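Local coordinates for tRNA endonuclease VMS1 (Saccharomyces cerevisiae, PDB 5WHG), which cleaves polypeptidyl-tRNAs downstream of ribosome-associated quality control, releasing incompletely synthesized polypeptides from stalled translation for degradation, at residues S341-T345 with K356-L361; F248-K252 with W303-L307. One frame throughout, in Å; residues are numbered along the deposited sequence.

Contact 1. Residues S341-T345 with K356-L361; sequences SFPFT and KAWCEL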
ATOM      1  N   SER A 341       3.248 -10.731  -2.794  1.00 79.62           N
ATOM      2  CA  SER A 341       4.578 -10.492  -2.263  1.00 82.10           C
ATOM      3  C   SER A 341       4.993  -9.037  -2.443  1.00 77.95           C
ATOM      4  O   SER A 341       4.477  -8.308  -3.294  1.00 85.48           O
ATOM      5  CB  SER A 341       5.596 -11.382  -2.958  1.00 67.46           C
ATOM      6  OG  SER A 341       5.456 -12.702  -2.499  1.00 97.60           O
ATOM      7  N   PHE A 342       5.947  -8.626  -1.625  1.00 79.76           N
ATOM      8  CA  PHE A 342       6.699  -7.411  -1.903  1.00 87.23           C
ATOM      9  C   PHE A 342       7.675  -7.678  -3.046  1.00 90.49           C
ATOM     10  O   PHE A 342       8.466  -8.623  -2.967  1.00 92.09           O
ATOM     11  CB  PHE A 342       7.469  -6.956  -0.663  1.00 80.57           C
ATOM     12  CG  PHE A 342       6.608  -6.382   0.431  1.00 75.14           C
ATOM     13  CD1 PHE A 342       6.326  -5.025   0.470  1.00 74.07           C
ATOM     14  CD2 PHE A 342       6.120  -7.189   1.448  1.00 77.54           C
ATOM     15  CE1 PHE A 342       5.572  -4.473   1.495  1.00 66.34           C
ATOM     16  CE2 PHE A 342       5.345  -6.647   2.486  1.00 72.07           C
ATOM     17  CZ  PHE A 342       5.080  -5.290   2.509  1.00 72.09           C
ATOM     18  N   PRO A 343       7.664  -6.878  -4.112  1.00 91.06           N
ATOM     19  CA  PRO A 343       8.577  -7.138  -5.236  1.00 90.85           C
ATOM     20  C   PRO A 343      10.025  -6.728  -4.972  1.00 95.81           C
ATOM     21  O   PRO A 343      10.772  -6.428  -5.906  1.00106.74           O
ATOM     22  CB  PRO A 343       7.962  -6.316  -6.374  1.00 82.55           C
ATOM     23  CG  PRO A 343       7.285  -5.197  -5.678  1.00 85.91           C
ATOM     24  CD  PRO A 343       6.722  -5.782  -4.407  1.00 83.79           C
ATOM     25  N   PHE A 344      10.444  -6.724  -3.714  1.00 93.78           N
ATOM     26  CA  PHE A 344      11.817  -6.382  -3.369  1.00 91.91           C
ATOM     27  C   PHE A 344      12.091  -6.921  -1.979  1.00 99.74           C
ATOM     28  O   PHE A 344      11.172  -7.054  -1.169  1.00101.19           O
ATOM     29  CB  PHE A 344      12.044  -4.873  -3.404  1.00 83.30           C
ATOM     30  CG  PHE A 344      10.896  -4.110  -2.861  1.00 91.94           C
ATOM     31  CD1 PHE A 344      10.722  -3.987  -1.491  1.00 87.44           C
ATOM     32  CD2 PHE A 344       9.952  -3.561  -3.715  1.00 90.74           C
ATOM     33  CE1 PHE A 344       9.636  -3.309  -0.979  1.00 91.80           C
ATOM     34  CE2 PHE A 344       8.866  -2.878  -3.217  1.00 94.28           C
ATOM     35  CZ  PHE A 344       8.703  -2.750  -1.842  1.00 99.83           C
ATOM     36  N   THR A 345      13.356  -7.227  -1.702  1.00112.80           N
ATOM     37  CA  THR A 345      13.685  -7.718  -0.370  1.00107.13           C
ATOM     38  C   THR A 345      13.418  -6.644   0.675  1.00 94.31           C
ATOM     39  O   THR A 345      13.437  -5.441   0.393  1.00 85.25           O
ATOM     40  CB  THR A 345      15.137  -8.165  -0.284  1.00106.50           C
ATOM     41  OG1 THR A 345      15.982  -7.031  -0.493  1.00119.01           O
ATOM     42  CG2 THR A 345      15.416  -9.222  -1.331  1.00103.60           C
ATOM     43  N   LYS A 356       9.310   2.118   4.847  1.00 93.94           N
ATOM     44  CA  LYS A 356      10.311   1.974   3.793  1.00 97.43           C
ATOM     45  C   LYS A 356       9.712   1.241   2.607  1.00 88.90           C
ATOM     46  O   LYS A 356       9.781   1.709   1.465  1.00 90.72           O
ATOM     47  CB  LYS A 356      11.552   1.236   4.333  1.00114.13           C
ATOM     48  CG  LYS A 356      12.723   0.994   3.323  1.00130.19           C
ATOM     49  CD  LYS A 356      12.614  -0.350   2.538  1.00132.25           C
ATOM     50  CE  LYS A 356      13.395  -0.326   1.208  1.00125.57           C
ATOM     51  NZ  LYS A 356      13.221  -1.558   0.381  1.00109.73           N
ATOM     52  N   ALA A 357       9.094   0.090   2.873  1.00 80.83           N
ATOM     53  CA  ALA A 357       8.461  -0.687   1.819  1.00 76.37           C
ATOM     54  C   ALA A 357       7.422   0.138   1.077  1.00 81.35           C
ATOM     55  O   ALA A 357       7.377   0.124  -0.157  1.00 88.39           O
ATOM     56  CB  ALA A 357       7.831  -1.941   2.416  1.00 62.80           C
ATOM     57  N   TRP A 358       6.577   0.869   1.813  1.00 82.11           N
ATOM     58  CA  TRP A 358       5.531   1.648   1.153  1.00 86.43           C
ATOM     59  C   TRP A 358       6.125   2.724   0.252  1.00 81.97           C
ATOM     60  O   TRP A 358       5.704   2.882  -0.898  1.00 87.30           O
ATOM     61  CB  TRP A 358       4.579   2.282   2.170  1.00 84.38           C
ATOM     62  CG  TRP A 358       3.450   3.004   1.477  1.00 82.78           C
ATOM     63  CD1 TRP A 358       3.177   4.343   1.517  1.00 84.71           C
ATOM     64  CD2 TRP A 358       2.468   2.420   0.606  1.00 81.92           C
ATOM     65  NE1 TRP A 358       2.073   4.630   0.738  1.00 80.41           N
ATOM     66  CE2 TRP A 358       1.623   3.470   0.163  1.00 80.84           C
ATOM     67  CE3 TRP A 358       2.220   1.114   0.159  1.00 68.52           C
ATOM     68  CZ2 TRP A 358       0.536   3.252  -0.707  1.00 76.20           C
ATOM     69  CZ3 TRP A 358       1.146   0.898  -0.711  1.00 67.62           C
ATOM     70  CH2 TRP A 358       0.312   1.970  -1.130  1.00 73.46           C
ATOM     71  N   CYS A 359       7.103   3.480   0.754  1.00 78.22           N
ATOM     72  CA  CYS A 359       7.709   4.512  -0.086  1.00 87.80           C
ATOM     73  C   CYS A 359       8.360   3.897  -1.313  1.00 86.76           C
ATOM     74  O   CYS A 359       8.324   4.482  -2.400  1.00 98.11           O
ATOM     75  CB  CYS A 359       8.729   5.331   0.698  1.00 91.32           C
ATOM     76  SG  CYS A 359       8.015   6.428   1.937  1.00100.54           S
ATOM     77  N   GLU A 360       8.937   2.701  -1.159  1.00 76.92           N
ATOM     78  CA  GLU A 360       9.514   1.962  -2.281  1.00 75.18           C
ATOM     79  C   GLU A 360       8.463   1.516  -3.306  1.00 84.11           C
ATOM     80  O   GLU A 360       8.793   1.353  -4.483  1.00 89.16           O
ATOM     81  CB  GLU A 360      10.279   0.753  -1.748  1.00 74.74           C
ATOM     82  CG  GLU A 360      10.882  -0.126  -2.808  1.00 87.56           C
ATOM     83  CD  GLU A 360      11.781   0.651  -3.735  1.00 96.53           C
ATOM     84  OE1 GLU A 360      11.679   0.437  -4.961  1.00108.13           O
ATOM     85  OE2 GLU A 360      12.576   1.484  -3.237  1.00 90.39           O
ATOM     86  N   LEU A 361       7.209   1.287  -2.896  1.00 76.73           N
ATOM     87  CA  LEU A 361       6.179   0.904  -3.864  1.00 83.71           C
ATOM     88  C   LEU A 361       5.441   2.094  -4.474  1.00 92.00           C
ATOM     89  O   LEU A 361       4.908   1.982  -5.588  1.00 87.06           O
ATOM     90  CB  LEU A 361       5.135  -0.012  -3.216  1.00 79.98           C
ATOM     91  CG  LEU A 361       5.435  -1.460  -2.822  1.00 86.79           C
ATOM     92  CD1 LEU A 361       4.492  -1.891  -1.700  1.00 73.14           C
ATOM     93  CD2 LEU A 361       5.279  -2.383  -4.018  1.00 92.97           C
TER
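The Phe344 ring lies between Glu360 CG on one face and Phe342 CB, from its own loop, on the other, while Leu361 CG meets it at the edge in the ring plane. This is a CH-pi contact inside a strand-loop-helix unit of the VLRF1 domain: the loop leaving strand 339-340 packs back on helix 351-362, which it leads into. Glu360 CG stands 3.5 Å from the Phe344 ring centroid, only 15° off the normal. Two torsions set this up. A chi1 of 39° tucks Phe344 CG in over its own backbone, with N to one side and C to the other, and turns the ring to the helix; the Glu360 chain bends at chi2 (55°), leaving its aliphatic part on the ring and its carboxylate beyond. That polar end is bound by partners outside the two segments, OE1 taking a hydrogen bond with Tyr179 OH and a salt bridge with Lys365. Tyr179 also meets the Phe344 ring, so the loop and helix together adjoin the small antiparallel sheet. Across the contact no hydrogen bond forms; hydrocarbon does the joining. Phe342 comes obliquely to Ala357, with Phe342 CE1 3.5 Å from Ala357 CB, and both residues rest on Met212 of strand 207-214. Leu361 is shared: its CG lies 3.6 Å from Phe344 CZ, and its CD2 reaches Pro343 CD at 3.7 Å.

Contact 2. Residues F248-K252 with W303-L307; sequences FLEHK and WEPYL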
ATOM      1  N   PHE A 248      -0.391   5.920   8.233  1.00 82.25           N
ATOM      2  CA  PHE A 248      -0.816   4.595   8.681  1.00 73.88           C
ATOM      3  C   PHE A 248      -2.078   4.768   9.515  1.00 69.57           C
ATOM      4  O   PHE A 248      -2.017   5.257  10.640  1.00 73.64           O
ATOM      5  CB  PHE A 248       0.273   3.882   9.486  1.00 73.16           C
ATOM      6  CG  PHE A 248       1.335   3.193   8.649  1.00 76.41           C
ATOM      7  CD1 PHE A 248       1.199   3.057   7.272  1.00 76.80           C
ATOM      8  CD2 PHE A 248       2.489   2.690   9.255  1.00 81.67           C
ATOM      9  CE1 PHE A 248       2.192   2.436   6.506  1.00 74.03           C
ATOM     10  CE2 PHE A 248       3.487   2.065   8.507  1.00 80.32           C
ATOM     11  CZ  PHE A 248       3.340   1.937   7.128  1.00 77.01           C
ATOM     12  N   LEU A 249      -3.222   4.363   8.960  1.00 64.08           N
ATOM     13  CA  LEU A 249      -4.477   4.465   9.687  1.00 73.40           C
ATOM     14  C   LEU A 249      -4.467   3.554  10.902  1.00 82.69           C
ATOM     15  O   LEU A 249      -4.972   3.928  11.965  1.00 89.53           O
ATOM     16  CB  LEU A 249      -5.649   4.137   8.756  1.00 81.34           C
ATOM     17  CG  LEU A 249      -5.779   5.015   7.501  1.00 82.24           C
ATOM     18  CD1 LEU A 249      -7.069   4.757   6.766  1.00 76.49           C
ATOM     19  CD2 LEU A 249      -5.691   6.475   7.875  1.00 85.21           C
ATOM     20  N   GLU A 250      -3.904   2.356  10.765  1.00 88.14           N
ATOM     21  CA  GLU A 250      -3.611   1.495  11.902  1.00 82.85           C
ATOM     22  C   GLU A 250      -2.217   0.907  11.721  1.00 84.24           C
ATOM     23  O   GLU A 250      -1.691   0.831  10.607  1.00 87.20           O
ATOM     24  CB  GLU A 250      -4.638   0.370  12.053  1.00 76.58           C
ATOM     25  CG  GLU A 250      -6.098   0.766  11.856  1.00 92.79           C
ATOM     26  CD  GLU A 250      -6.734   1.482  13.044  1.00 97.08           C
ATOM     27  OE1 GLU A 250      -6.043   1.701  14.060  1.00 94.77           O
ATOM     28  OE2 GLU A 250      -7.936   1.828  12.954  1.00 95.74           O
ATOM     29  N   HIS A 251      -1.612   0.492  12.830  1.00 85.49           N
ATOM     30  CA  HIS A 251      -0.318  -0.177  12.753  1.00 88.48           C
ATOM     31  C   HIS A 251      -0.095  -0.928  14.050  1.00 91.34           C
ATOM     32  O   HIS A 251      -0.455  -0.436  15.120  1.00100.18           O
ATOM     33  CB  HIS A 251       0.830   0.812  12.523  1.00 74.69           C
ATOM     34  CG  HIS A 251       1.093   1.683  13.702  1.00 86.81           C
ATOM     35  ND1 HIS A 251       2.047   1.382  14.651  1.00 92.23           N
ATOM     36  CD2 HIS A 251       0.485   2.815  14.120  1.00 86.29           C
ATOM     37  CE1 HIS A 251       2.022   2.301  15.596  1.00 91.24           C
ATOM     38  NE2 HIS A 251       1.086   3.183  15.296  1.00 92.69           N
ATOM     39  N   LYS A 252       0.496  -2.116  13.946  1.00 89.13           N
ATOM     40  CA  LYS A 252       0.797  -2.944  15.104  1.00 85.47           C
ATOM     41  C   LYS A 252       2.137  -3.624  14.879  1.00 80.29           C
ATOM     42  O   LYS A 252       2.479  -3.949  13.738  1.00 81.85           O
ATOM     43  CB  LYS A 252      -0.303  -3.992  15.342  1.00 92.52           C
ATOM     44  CG  LYS A 252      -0.671  -4.209  16.813  1.00106.46           C
ATOM     45  CD  LYS A 252      -1.797  -3.260  17.236  1.00123.54           C
ATOM     46  CE  LYS A 252      -2.022  -3.275  18.751  1.00137.70           C
ATOM     47  NZ  LYS A 252      -3.119  -2.352  19.187  1.00142.43           N
ATOM     48  N   TRP A 303      -8.853  -5.844  12.007  1.00 85.54           N
ATOM     49  CA  TRP A 303      -8.798  -4.939  10.869  1.00 78.98           C
ATOM     50  C   TRP A 303      -9.670  -5.400   9.715  1.00 79.10           C
ATOM     51  O   TRP A 303      -9.586  -4.833   8.623  1.00 87.27           O
ATOM     52  CB  TRP A 303      -7.353  -4.764  10.384  1.00 73.35           C
ATOM     53  CG  TRP A 303      -6.475  -4.019  11.317  1.00 65.69           C
ATOM     54  CD1 TRP A 303      -6.848  -3.352  12.453  1.00 67.55           C
ATOM     55  CD2 TRP A 303      -5.055  -3.882  11.217  1.00 72.58           C
ATOM     56  NE1 TRP A 303      -5.735  -2.784  13.061  1.00 72.47           N
ATOM     57  CE2 TRP A 303      -4.624  -3.104  12.327  1.00 74.08           C
ATOM     58  CE3 TRP A 303      -4.101  -4.337  10.303  1.00 64.63           C
ATOM     59  CZ2 TRP A 303      -3.286  -2.764  12.527  1.00 70.48           C
ATOM     60  CZ3 TRP A 303      -2.763  -3.984  10.497  1.00 67.32           C
ATOM     61  CH2 TRP A 303      -2.369  -3.207  11.601  1.00 69.08           C
ATOM     62  N   GLU A 304     -10.508  -6.404   9.938  1.00 75.02           N
ATOM     63  CA  GLU A 304     -11.366  -6.956   8.890  1.00 72.57           C
ATOM     64  C   GLU A 304     -12.092  -5.905   8.050  1.00 75.96           C
ATOM     65  O   GLU A 304     -12.113  -6.051   6.816  1.00 77.67           O
ATOM     66  CB  GLU A 304     -12.328  -7.945   9.569  1.00 75.18           C
ATOM     67  CG  GLU A 304     -13.415  -8.593   8.699  1.00 96.02           C
ATOM     68  CD  GLU A 304     -14.182  -9.684   9.474  1.00113.33           C
ATOM     69  OE1 GLU A 304     -14.373 -10.798   8.933  1.00116.63           O
ATOM     70  OE2 GLU A 304     -14.568  -9.435  10.643  1.00117.10           O
ATOM     71  N   PRO A 305     -12.704  -4.852   8.617  1.00 77.91           N
ATOM     72  CA  PRO A 305     -13.375  -3.871   7.738  1.00 79.00           C
ATOM     73  C   PRO A 305     -12.412  -3.184   6.793  1.00 80.67           C
ATOM     74  O   PRO A 305     -12.738  -2.997   5.614  1.00 81.36           O
ATOM     75  CB  PRO A 305     -14.010  -2.876   8.722  1.00 79.48           C
ATOM     76  CG  PRO A 305     -14.099  -3.605  10.012  1.00 75.20           C
ATOM     77  CD  PRO A 305     -12.956  -4.564  10.045  1.00 73.57           C
ATOM     78  N   TYR A 306     -11.231  -2.801   7.302  1.00 69.59           N
ATOM     79  CA  TYR A 306     -10.153  -2.264   6.462  1.00 75.30           C
ATOM     80  C   TYR A 306      -9.721  -3.244   5.371  1.00 73.17           C
ATOM     81  O   TYR A 306      -9.538  -2.843   4.215  1.00 72.80           O
ATOM     82  CB  TYR A 306      -8.931  -1.927   7.313  1.00 67.83           C
ATOM     83  CG  TYR A 306      -9.069  -0.800   8.289  1.00 72.28           C
ATOM     84  CD1 TYR A 306      -9.287   0.496   7.851  1.00 78.50           C
ATOM     85  CD2 TYR A 306      -8.923  -1.018   9.644  1.00 70.71           C
ATOM     86  CE1 TYR A 306      -9.383   1.537   8.731  1.00 82.06           C
ATOM     87  CE2 TYR A 306      -9.006   0.026  10.535  1.00 78.28           C
ATOM     88  CZ  TYR A 306      -9.242   1.303  10.068  1.00 88.16           C
ATOM     89  OH  TYR A 306      -9.321   2.362  10.940  1.00100.37           O
ATOM     90  N   LEU A 307      -9.482  -4.522   5.743  1.00 72.11           N
ATOM     91  CA  LEU A 307      -8.928  -5.515   4.815  1.00 67.59           C
ATOM     92  C   LEU A 307      -9.875  -5.817   3.655  1.00 73.49           C
ATOM     93  O   LEU A 307      -9.423  -6.070   2.533  1.00 75.33           O
ATOM     94  CB  LEU A 307      -8.566  -6.813   5.553  1.00 64.45           C
ATOM     95  CG  LEU A 307      -7.363  -6.675   6.519  1.00 73.74           C
ATOM     96  CD1 LEU A 307      -7.097  -7.914   7.425  1.00 64.28           C
ATOM     97  CD2 LEU A 307      -6.102  -6.297   5.754  1.00 69.02           C
TER
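Glu250 and Tyr306 cross at about a right angle, the carboxylate plane turned 64° from the phenol ring, and a single hydrogen bond joins their ends. Tyr306 OH donates to Glu250 OE2 at 2.5 Å, meeting that oxygen on its anti side and 20° out of the carboxylate plane. Lower down the glutamate chain, hydrocarbon takes over, with Glu250 CG 3.3 Å from Tyr306 CE2. The same side chain has a second aromatic neighbour: Glu250 CB sits above the indole plane of Trp303, displaced toward the rim and 3.4 Å from Trp303 CZ2, while CG makes an off-centre CH-pi contact with the five-membered ring. A bend at chi2 (-78°) lets one chain lie along the indole and still carry its carboxylate to the phenol. Past the glutamate, the backbone runs along the indole rim, where Lys252 N comes in near the ring plane, 3.9 Å from Trp303 CH2. Replacing Tyr306 by a phenylalanine would probably leave Glu250 OE2 without its hydroxyl donor and its carboxylate freer to turn. A long, weak ion pair also links that oxygen to Arg77. Trp303 itself stands at a junction, leaving helix 292-302 and sitting at the N-cap position of helix 304-308. On the strand side, Leu249 and Glu250 form a classic beta bulge opposite Ile222 of strand 217-224, against which both aromatic side chains pack, and helix 66-76 of the zinc-finger region adds Lys73 and Leu76 beside Tyr306.

After the N-terminal zinc-finger region and most of the small antiparallel sheet (strands 36-37, 162-166 and 176-179), the chain lays down strands 207-214 and 217-224, then strand 247-255 at one edge of the mixed sheet. Contact 2 closes a long excursion, partly unmodelled, by bringing helix 304-308 back to that edge. The chain then enters strand 313-316 and crosses to the other edge, strand 339-340, after which contact 1 closes a short loop onto helix 351-362. The centres of contacts 1 and 2, in series, lie about 18 Å apart. Their helices use alternate residues of strand 207-214, Leu307 against Ala209 and Phe211, Trp358 against Ser208 and Leu210, consistent with packing on opposite faces of one sheet.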